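Local coordinates for zona pellucida sperm-binding protein 1 (Gallus gallus, PDB 6GF7) that probably takes part in building the egg coat and in sperm recognition at fertilization, represented here by its N-terminal Ig-like domain, which carries several bound zinc ions, at residues A[10-15]-A[102-107]; A[24-29]-A[87-92]. The protein carries 2 engineered substitutions. All coordinates share one frame; numbering follows the deposited sequence.

Contact 1: residues A[10-15]-A[102-107]; sequences YHYDCG and VQMTCP. Engineered in segment 102-107: Gln103 (natural residue Asn). With ZN (zinc ion), chain E.
The ring of Tyr12 lies across the backbone and side chain of Met104, with Met104 CA over one face, 4.0 Å from the ring centroid and 15° off its normal. Met104 bends at chi3, which brings CE back to within 3.7 Å of Tyr12 CB, while its sulfur keeps an oblique Met-aromatic contact with the ring. Strands 10-14 and 102-106 run nearly parallel, 21° apart, on facing sheets of the Ig-like sandwich, and no backbone-to-backbone hydrogen bond joins them; side chains make the links. With its ring set between the backbone N and the carbonyl carbon (chi1 73°), Tyr12 reaches over to the other strand. There its OH donates to Thr105 O at 3.2 Å, in the carbonyl plane and on a lone pair. Cys106 SG comes to the ring edge and forms a disulfide with Cys14 SG (2.0 Å), which ties the two strands and sheets covalently. Tyr10 CE1 adds an apolar contact of 3.8 Å with Val102 CB. On the reverse side of strand 10-14, His11 NE2 and Asp13 OD2 share a zinc ion with two waters. The chemistry is two-sided: apolar and sulfur contacts, one hydrogen bond and a disulfide between the sheets, metal ligands on the outward side.

Contact 2: residues A[24-29]-A[87-92]; sequences YPTRGR and LEEMLL. With ZN (zinc ion), chain G.
Residues 26-29 form a beta turn closed by the hydrogen bond from Arg29 N to Thr26 O, with Arg27 and Gly28 left-handed, and Arg29 CA lies 4.8 Å from Leu91 CA. In the Ig-like beta-sandwich this loop carries the chain from strand 18-24 to strand 30-36, on the other sheet, and packs against segment 87-92. Arg29 stretches out from CG to NE and sets NH1 over the flat face of the Glu89 carboxylate, 3.2 Å from CD and 3.3 Å from OE1. The guanidinium edge thus stands over the carboxylate face, planes 85° apart, and the salt bridge is a charge contact, not a bond directed at a lone pair. Glu89 OE1 is also hydrogen-bonded to Tyr100 OH, which would help hold the carboxylate for the arginine. Leu91 lies beside the arginine, pointing the same way, with CD2 next to NE. With an alanine at Arg29 the Glu89 carboxylate would probably be left to Tyr100 without its opposite charge, and a gap is likely to open beside Leu91 CD2. Glu88 leads elsewhere, chelating a zinc ion through both oxygens, with Lys34 and a water. At the turn, Leu92 CG rests 3.6 Å from Gly28 O.

In the fold
Contact 1 lies nearer the centre of the domain and is partly buried; contact 2 is a surface contact farther from the centre of the chain. Both draw on the same sheet, in which strands 80-90 and 96-106 are antiparallel neighbours, and along the chain 24-29 and 87-92 are nested within the loop closed by 10-15 and 102-107. They meet directly, Tyr10 CG packing on Leu87 CD1 at 3.4 Å. Their chemistry follows their places: between the facing sheets contact 1 relies on aromatic, sulfur and covalent links, whereas contact 2 ties the loop 24-29 to segment 87-92 through charge and aliphatic packing. Each also carries zinc ligands that take no part in the contact itself.

Contact 1: residues A[10-15]-A[102-107]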
ATOM      1  N   TYR A  10      14.052  18.052   3.355  1.00 63.70           N
ATOM      2  CA  TYR A  10      13.861  17.022   2.348  1.00 59.33           C
ATOM      3  C   TYR A  10      13.461  17.650   1.020  1.00 58.73           C
ATOM      4  O   TYR A  10      12.854  18.724   0.970  1.00 60.54           O
ATOM      5  CB  TYR A  10      12.805  16.000   2.786  1.00 54.58           C
ATOM      6  CG  TYR A  10      11.425  16.586   2.900  1.00 38.14           C
ATOM      7  CD1 TYR A  10      10.574  16.630   1.804  1.00 49.18           C
ATOM      8  CD2 TYR A  10      10.969  17.099   4.106  1.00 56.43           C
ATOM      9  CE1 TYR A  10       9.304  17.176   1.906  1.00 60.12           C
ATOM     10  CE2 TYR A  10       9.699  17.642   4.220  1.00 57.06           C
ATOM     11  CZ  TYR A  10       8.874  17.680   3.116  1.00 53.36           C
ATOM     12  OH  TYR A  10       7.614  18.221   3.218  1.00 69.71           O
ATOM     13  N   HIS A  11      13.784  16.942  -0.053  1.00 56.28           N
ATOM     14  CA  HIS A  11      13.476  17.374  -1.405  1.00 58.76           C
ATOM     15  C   HIS A  11      13.462  16.137  -2.287  1.00 52.23           C
ATOM     16  O   HIS A  11      14.075  15.119  -1.954  1.00 55.16           O
ATOM     17  CB  HIS A  11      14.482  18.405  -1.925  1.00 47.08           C
ATOM     18  CG  HIS A  11      15.756  17.807  -2.427  1.00 43.57           C
ATOM     19  ND1 HIS A  11      16.823  17.529  -1.600  1.00 58.30           N
ATOM     20  CD2 HIS A  11      16.136  17.436  -3.672  1.00 53.11           C
ATOM     21  CE1 HIS A  11      17.807  17.012  -2.315  1.00 57.02           C
ATOM     22  NE2 HIS A  11      17.415  16.944  -3.574  1.00 56.51           N
ATOM     23  N   TYR A  12      12.716  16.205  -3.380  1.00 49.37           N
ATOM     24  CA  TYR A  12      12.692  15.099  -4.323  1.00 56.98           C
ATOM     25  C   TYR A  12      13.181  15.545  -5.690  1.00 54.86           C
ATOM     26  O   TYR A  12      13.085  16.720  -6.057  1.00 64.55           O
ATOM     27  CB  TYR A  12      11.294  14.476  -4.421  1.00 55.46           C
ATOM     28  CG  TYR A  12      10.239  15.283  -5.146  1.00 54.81           C
ATOM     29  CD1 TYR A  12       9.414  16.153  -4.449  1.00 43.37           C
ATOM     30  CD2 TYR A  12      10.021  15.127  -6.511  1.00 58.07           C
ATOM     31  CE1 TYR A  12       8.421  16.873  -5.089  1.00 51.07           C
ATOM     32  CE2 TYR A  12       9.032  15.848  -7.164  1.00 55.54           C
ATOM     33  CZ  TYR A  12       8.234  16.720  -6.445  1.00 66.53           C
ATOM     34  OH  TYR A  12       7.242  17.443  -7.074  1.00 61.16           O
ATOM     35  N   ASP A  13      13.735  14.588  -6.427  1.00 57.09           N
ATOM     36  CA  ASP A  13      14.258  14.809  -7.764  1.00 59.11           C
ATOM     37  C   ASP A  13      13.545  13.877  -8.728  1.00 61.10           C
ATOM     38  O   ASP A  13      13.293  12.711  -8.406  1.00 64.69           O
ATOM     39  CB  ASP A  13      15.763  14.546  -7.835  1.00 49.66           C
ATOM     40  CG  ASP A  13      16.562  15.504  -6.993  1.00 67.33           C
ATOM     41  OD1 ASP A  13      16.110  16.658  -6.809  1.00 57.54           O
ATOM     42  OD2 ASP A  13      17.655  15.101  -6.536  1.00 67.06           O
ATOM     43  N   CYS A  14      13.245  14.384  -9.920  1.00 60.05           N
ATOM     44  CA  CYS A  14      12.636  13.586 -10.973  1.00 47.77           C
ATOM     45  C   CYS A  14      13.719  13.131 -11.945  1.00 55.11           C
ATOM     46  O   CYS A  14      14.534  13.942 -12.392  1.00 57.60           O
ATOM     47  CB  CYS A  14      11.565  14.396 -11.696  1.00 30.37           C
ATOM     48  SG  CYS A  14      10.222  15.010 -10.627  1.00 75.57           S
ATOM     49  N   GLY A  15      13.720  11.834 -12.266  1.00 53.03           N
ATOM     50  CA  GLY A  15      14.693  11.246 -13.172  1.00 51.69           C
ATOM     51  C   GLY A  15      14.098  10.690 -14.454  1.00 67.84           C
ATOM     52  O   GLY A  15      13.006  11.093 -14.864  1.00 67.87           O
ATOM     53  N   VAL A 102       4.430  14.659   1.752  1.00 48.68           N
ATOM     54  CA  VAL A 102       4.970  15.210   0.521  1.00 54.05           C
ATOM     55  C   VAL A 102       4.317  14.486  -0.644  1.00 59.60           C
ATOM     56  O   VAL A 102       4.130  13.264  -0.606  1.00 60.51           O
ATOM     57  CB  VAL A 102       6.507  15.096   0.451  1.00 59.46           C
ATOM     58  CG1 VAL A 102       6.948  13.657   0.660  1.00 66.52           C
ATOM     59  CG2 VAL A 102       7.027  15.637  -0.879  1.00 59.20           C
ATOM     60  N   GLN A 103       3.958  15.239  -1.675  1.00 65.66           N
ATOM     61  CA  GLN A 103       3.377  14.671  -2.883  1.00 69.93           C
ATOM     62  C   GLN A 103       4.400  14.833  -3.992  1.00 56.90           C
ATOM     63  O   GLN A 103       4.663  15.950  -4.445  1.00 65.32           O
ATOM     64  CB  GLN A 103       2.058  15.344  -3.258  1.00 60.62           C
ATOM     65  CG  GLN A 103       1.340  14.636  -4.400  1.00 71.37           C
ATOM     66  CD  GLN A 103       0.013  15.273  -4.756  1.00 90.59           C
ATOM     67  OE1 GLN A 103      -0.978  14.575  -4.973  1.00 93.24           O
ATOM     68  NE2 GLN A 103      -0.011  16.598  -4.835  1.00 88.74           N
ATOM     69  N   MET A 104       4.954  13.717  -4.441  1.00 63.65           N
ATOM     70  CA  MET A 104       5.985  13.740  -5.463  1.00 67.36           C
ATOM     71  C   MET A 104       5.309  13.666  -6.821  1.00 68.50           C
ATOM     72  O   MET A 104       4.628  12.681  -7.130  1.00 55.62           O
ATOM     73  CB  MET A 104       6.956  12.578  -5.283  1.00 62.24           C
ATOM     74  CG  MET A 104       7.649  12.551  -3.952  1.00 60.44           C
ATOM     75  SD  MET A 104       8.575  11.027  -3.824  1.00 67.11           S
ATOM     76  CE  MET A 104       9.751  11.245  -5.148  1.00 54.43           C
ATOM     77  N   THR A 105       5.480  14.715  -7.615  1.00 64.42           N
ATOM     78  CA  THR A 105       4.906  14.794  -8.945  1.00 66.22           C
ATOM     79  C   THR A 105       6.039  14.908  -9.949  1.00 62.59           C
ATOM     80  O   THR A 105       6.900  15.784  -9.815  1.00 66.95           O
ATOM     81  CB  THR A 105       3.968  15.990  -9.061  1.00 64.69           C
ATOM     82  OG1 THR A 105       3.029  15.954  -7.981  1.00 72.13           O
ATOM     83  CG2 THR A 105       3.219  15.942 -10.375  1.00 70.77           C
ATOM     84  N   CYS A 106       6.043  14.023 -10.946  1.00 59.75           N
ATOM     85  CA  CYS A 106       7.082  14.035 -11.961  1.00 71.09           C
ATOM     86  C   CYS A 106       6.488  13.753 -13.334  1.00 66.66           C
ATOM     87  O   CYS A 106       5.617  12.882 -13.466  1.00 63.82           O
ATOM     88  CB  CYS A 106       8.186  13.016 -11.661  1.00 65.65           C
ATOM     89  SG  CYS A 106       9.109  13.361 -10.164  1.00 76.05           S
ATOM     90  N   PRO A 107       6.935  14.478 -14.374  1.00 75.21           N
ATOM     91  CA  PRO A 107       7.892  15.590 -14.289  1.00 61.34           C
ATOM     92  C   PRO A 107       7.325  16.803 -13.548  1.00 64.89           C
ATOM     93  O   PRO A 107       6.113  16.872 -13.333  1.00 74.00           O
ATOM     94  CB  PRO A 107       8.159  15.931 -15.757  1.00 66.46           C
ATOM     95  CG  PRO A 107       6.950  15.453 -16.479  1.00 59.25           C
ATOM     96  CD  PRO A 107       6.530  14.210 -15.764  1.00 64.34           C
TER
HETATM   97 ZN    ZN E 203      18.466  16.405  -5.228  1.00 65.09          ZN
HETATM   98  O   HOH W   1      19.359  18.137  -6.243  1.00 65.09           O
HETATM   99  O   HOH W   2      20.375  15.525  -4.588  1.00 65.09           O

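Contact 2: residues A[24-29]-A[87-92]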
ATOM      1  N   TYR A  24      17.296  14.476   4.997  1.00 62.63           N
ATOM      2  CA  TYR A  24      18.505  14.638   5.800  1.00 67.30           C
ATOM      3  C   TYR A  24      18.095  14.855   7.248  1.00 62.89           C
ATOM      4  O   TYR A  24      17.862  15.998   7.673  1.00 75.72           O
ATOM      5  CB  TYR A  24      19.343  15.802   5.281  1.00 47.44           C
ATOM      6  CG  TYR A  24      19.801  15.616   3.857  1.00 51.59           C
ATOM      7  CD1 TYR A  24      20.994  14.958   3.574  1.00 53.15           C
ATOM      8  CD2 TYR A  24      19.038  16.077   2.795  1.00 53.19           C
ATOM      9  CE1 TYR A  24      21.423  14.778   2.269  1.00 67.06           C
ATOM     10  CE2 TYR A  24      19.458  15.899   1.480  1.00 53.72           C
ATOM     11  CZ  TYR A  24      20.652  15.250   1.226  1.00 58.47           C
ATOM     12  OH  TYR A  24      21.082  15.069  -0.071  1.00 71.48           O
ATOM     13  N   PRO A  25      17.999  13.798   8.045  1.00 62.50           N
ATOM     14  CA  PRO A  25      17.617  13.982   9.443  1.00 62.91           C
ATOM     15  C   PRO A  25      18.814  14.477  10.235  1.00 72.98           C
ATOM     16  O   PRO A  25      19.973  14.258   9.873  1.00 66.35           O
ATOM     17  CB  PRO A  25      17.171  12.584   9.890  1.00 45.44           C
ATOM     18  CG  PRO A  25      17.796  11.634   8.911  1.00 63.89           C
ATOM     19  CD  PRO A  25      18.299  12.395   7.716  1.00 57.40           C
ATOM     20  N   THR A  26      18.516  15.148  11.333  1.00 74.22           N
ATOM     21  CA  THR A  26      19.538  15.746  12.169  1.00 78.80           C
ATOM     22  C   THR A  26      19.610  15.038  13.513  1.00 85.28           C
ATOM     23  O   THR A  26      18.701  14.297  13.900  1.00 88.56           O
ATOM     24  CB  THR A  26      19.250  17.238  12.375  1.00 74.08           C
ATOM     25  OG1 THR A  26      20.302  17.836  13.140  1.00 98.25           O
ATOM     26  CG2 THR A  26      17.913  17.431  13.101  1.00 80.51           C
ATOM     27  N   ARG A  27      20.726  15.256  14.209  1.00 77.25           N
ATOM     28  CA  ARG A  27      20.869  14.853  15.606  1.00 88.41           C
ATOM     29  C   ARG A  27      20.702  13.346  15.790  1.00 81.91           C
ATOM     30  O   ARG A  27      20.051  12.891  16.732  1.00 84.79           O
ATOM     31  CB  ARG A  27      19.864  15.614  16.478  1.00 85.75           C
ATOM     32  CG  ARG A  27      19.848  17.115  16.215  1.00102.94           C
ATOM     33  CD  ARG A  27      18.777  17.839  17.015  1.00 96.39           C
ATOM     34  NE  ARG A  27      19.203  18.172  18.368  1.00106.95           N
ATOM     35  CZ  ARG A  27      18.428  18.788  19.254  1.00102.84           C
ATOM     36  NH1 ARG A  27      17.192  19.131  18.921  1.00 95.97           N
ATOM     37  NH2 ARG A  27      18.890  19.063  20.468  1.00 88.36           N
ATOM     38  N   GLY A  28      21.287  12.557  14.893  1.00 75.68           N
ATOM     39  CA  GLY A  28      21.171  11.117  15.055  1.00 84.27           C
ATOM     40  C   GLY A  28      19.761  10.580  14.925  1.00 98.13           C
ATOM     41  O   GLY A  28      19.416   9.593  15.586  1.00 91.43           O
ATOM     42  N   ARG A  29      18.922  11.220  14.116  1.00 86.76           N
ATOM     43  CA  ARG A  29      17.581  10.724  13.843  1.00 61.92           C
ATOM     44  C   ARG A  29      17.565   9.961  12.529  1.00 65.51           C
ATOM     45  O   ARG A  29      18.529   9.972  11.761  1.00 78.02           O
ATOM     46  CB  ARG A  29      16.580  11.880  13.777  1.00 53.26           C
ATOM     47  CG  ARG A  29      16.315  12.581  15.083  1.00 59.53           C
ATOM     48  CD  ARG A  29      15.314  13.704  14.888  1.00 48.90           C
ATOM     49  NE  ARG A  29      14.911  14.301  16.158  1.00 66.88           N
ATOM     50  CZ  ARG A  29      13.936  15.195  16.289  1.00 70.03           C
ATOM     51  NH1 ARG A  29      13.260  15.600  15.224  1.00 68.29           N
ATOM     52  NH2 ARG A  29      13.631  15.677  17.485  1.00 62.10           N
ATOM     53  N   LEU A  87       6.693  11.154   5.555  1.00 67.80           N
ATOM     54  CA  LEU A  87       8.008  11.022   6.168  1.00 57.83           C
ATOM     55  C   LEU A  87       7.810  10.999   7.673  1.00 54.67           C
ATOM     56  O   LEU A  87       7.200  11.913   8.234  1.00 60.05           O
ATOM     57  CB  LEU A  87       8.931  12.177   5.788  1.00 64.31           C
ATOM     58  CG  LEU A  87       8.990  12.574   4.323  1.00 57.71           C
ATOM     59  CD1 LEU A  87       9.934  13.742   4.137  1.00 68.49           C
ATOM     60  CD2 LEU A  87       9.432  11.408   3.517  1.00 57.60           C
ATOM     61  N   GLU A  88       8.293   9.953   8.315  1.00 67.11           N
ATOM     62  CA  GLU A  88       8.254   9.849   9.764  1.00 63.24           C
ATOM     63  C   GLU A  88       9.672  10.082  10.270  1.00 55.88           C
ATOM     64  O   GLU A  88      10.549   9.232  10.085  1.00 55.27           O
ATOM     65  CB  GLU A  88       7.685   8.500  10.199  1.00 64.14           C
ATOM     66  CG  GLU A  88       6.155   8.486  10.155  1.00 63.26           C
ATOM     67  CD  GLU A  88       5.533   7.251  10.787  1.00 89.92           C
ATOM     68  OE1 GLU A  88       6.210   6.204  10.877  1.00 96.20           O
ATOM     69  OE2 GLU A  88       4.352   7.326  11.195  1.00103.01           O
ATOM     70  N   GLU A  89       9.906  11.267  10.838  1.00 49.98           N
ATOM     71  CA  GLU A  89      11.164  11.540  11.524  1.00 69.93           C
ATOM     72  C   GLU A  89      11.164  10.796  12.852  1.00 63.66           C
ATOM     73  O   GLU A  89      10.248  10.963  13.663  1.00 62.37           O
ATOM     74  CB  GLU A  89      11.338  13.040  11.748  1.00 67.80           C
ATOM     75  CG  GLU A  89      12.765  13.464  12.065  1.00 60.93           C
ATOM     76  CD  GLU A  89      12.934  14.978  12.115  1.00 79.81           C
ATOM     77  OE1 GLU A  89      11.915  15.691  12.254  1.00 82.71           O
ATOM     78  OE2 GLU A  89      14.085  15.459  12.008  1.00 79.09           O
ATOM     79  N   MET A  90      12.186   9.970  13.073  1.00 60.24           N
ATOM     80  CA  MET A  90      12.198   9.032  14.185  1.00 60.12           C
ATOM     81  C   MET A  90      13.515   9.070  14.942  1.00 62.68           C
ATOM     82  O   MET A  90      14.588   9.220  14.346  1.00 56.75           O
ATOM     83  CB  MET A  90      11.977   7.602  13.701  1.00 63.92           C
ATOM     84  CG  MET A  90      10.538   7.177  13.595  1.00 70.84           C
ATOM     85  SD  MET A  90      10.477   5.514  12.916  1.00 81.25           S
ATOM     86  CE  MET A  90      11.658   4.666  13.957  1.00 66.38           C
ATOM     87  N   LEU A  91      13.421   8.910  16.256  1.00 67.91           N
ATOM     88  CA  LEU A  91      14.603   8.665  17.058  1.00 65.25           C
ATOM     89  C   LEU A  91      14.945   7.180  16.978  1.00 62.80           C
ATOM     90  O   LEU A  91      14.119   6.351  16.592  1.00 67.06           O
ATOM     91  CB  LEU A  91      14.379   9.088  18.510  1.00 63.97           C
ATOM     92  CG  LEU A  91      13.818  10.487  18.795  1.00 56.78           C
ATOM     93  CD1 LEU A  91      13.650  10.673  20.289  1.00 69.68           C
ATOM     94  CD2 LEU A  91      14.718  11.569  18.241  1.00 62.36           C
ATOM     95  N   LEU A  92      16.177   6.844  17.356  1.00 66.68           N
ATOM     96  CA  LEU A  92      16.591   5.449  17.291  1.00 54.01           C
ATOM     97  C   LEU A  92      15.830   4.566  18.273  1.00 58.63           C
ATOM     98  O   LEU A  92      15.928   3.337  18.179  1.00 66.35           O
ATOM     99  CB  LEU A  92      18.095   5.328  17.529  1.00 56.93           C
ATOM    100  CG  LEU A  92      18.943   6.195  16.600  1.00 57.77           C
ATOM    101  CD1 LEU A  92      20.419   5.895  16.789  1.00 68.88           C
ATOM    102  CD2 LEU A  92      18.526   6.018  15.148  1.00 61.59           C
TER
HETATM  103 ZN    ZN G 205       4.553   5.294  11.947  0.70124.29          ZN
HETATM  104  O   HOH W   3       3.053   6.520  12.961  0.70103.01           O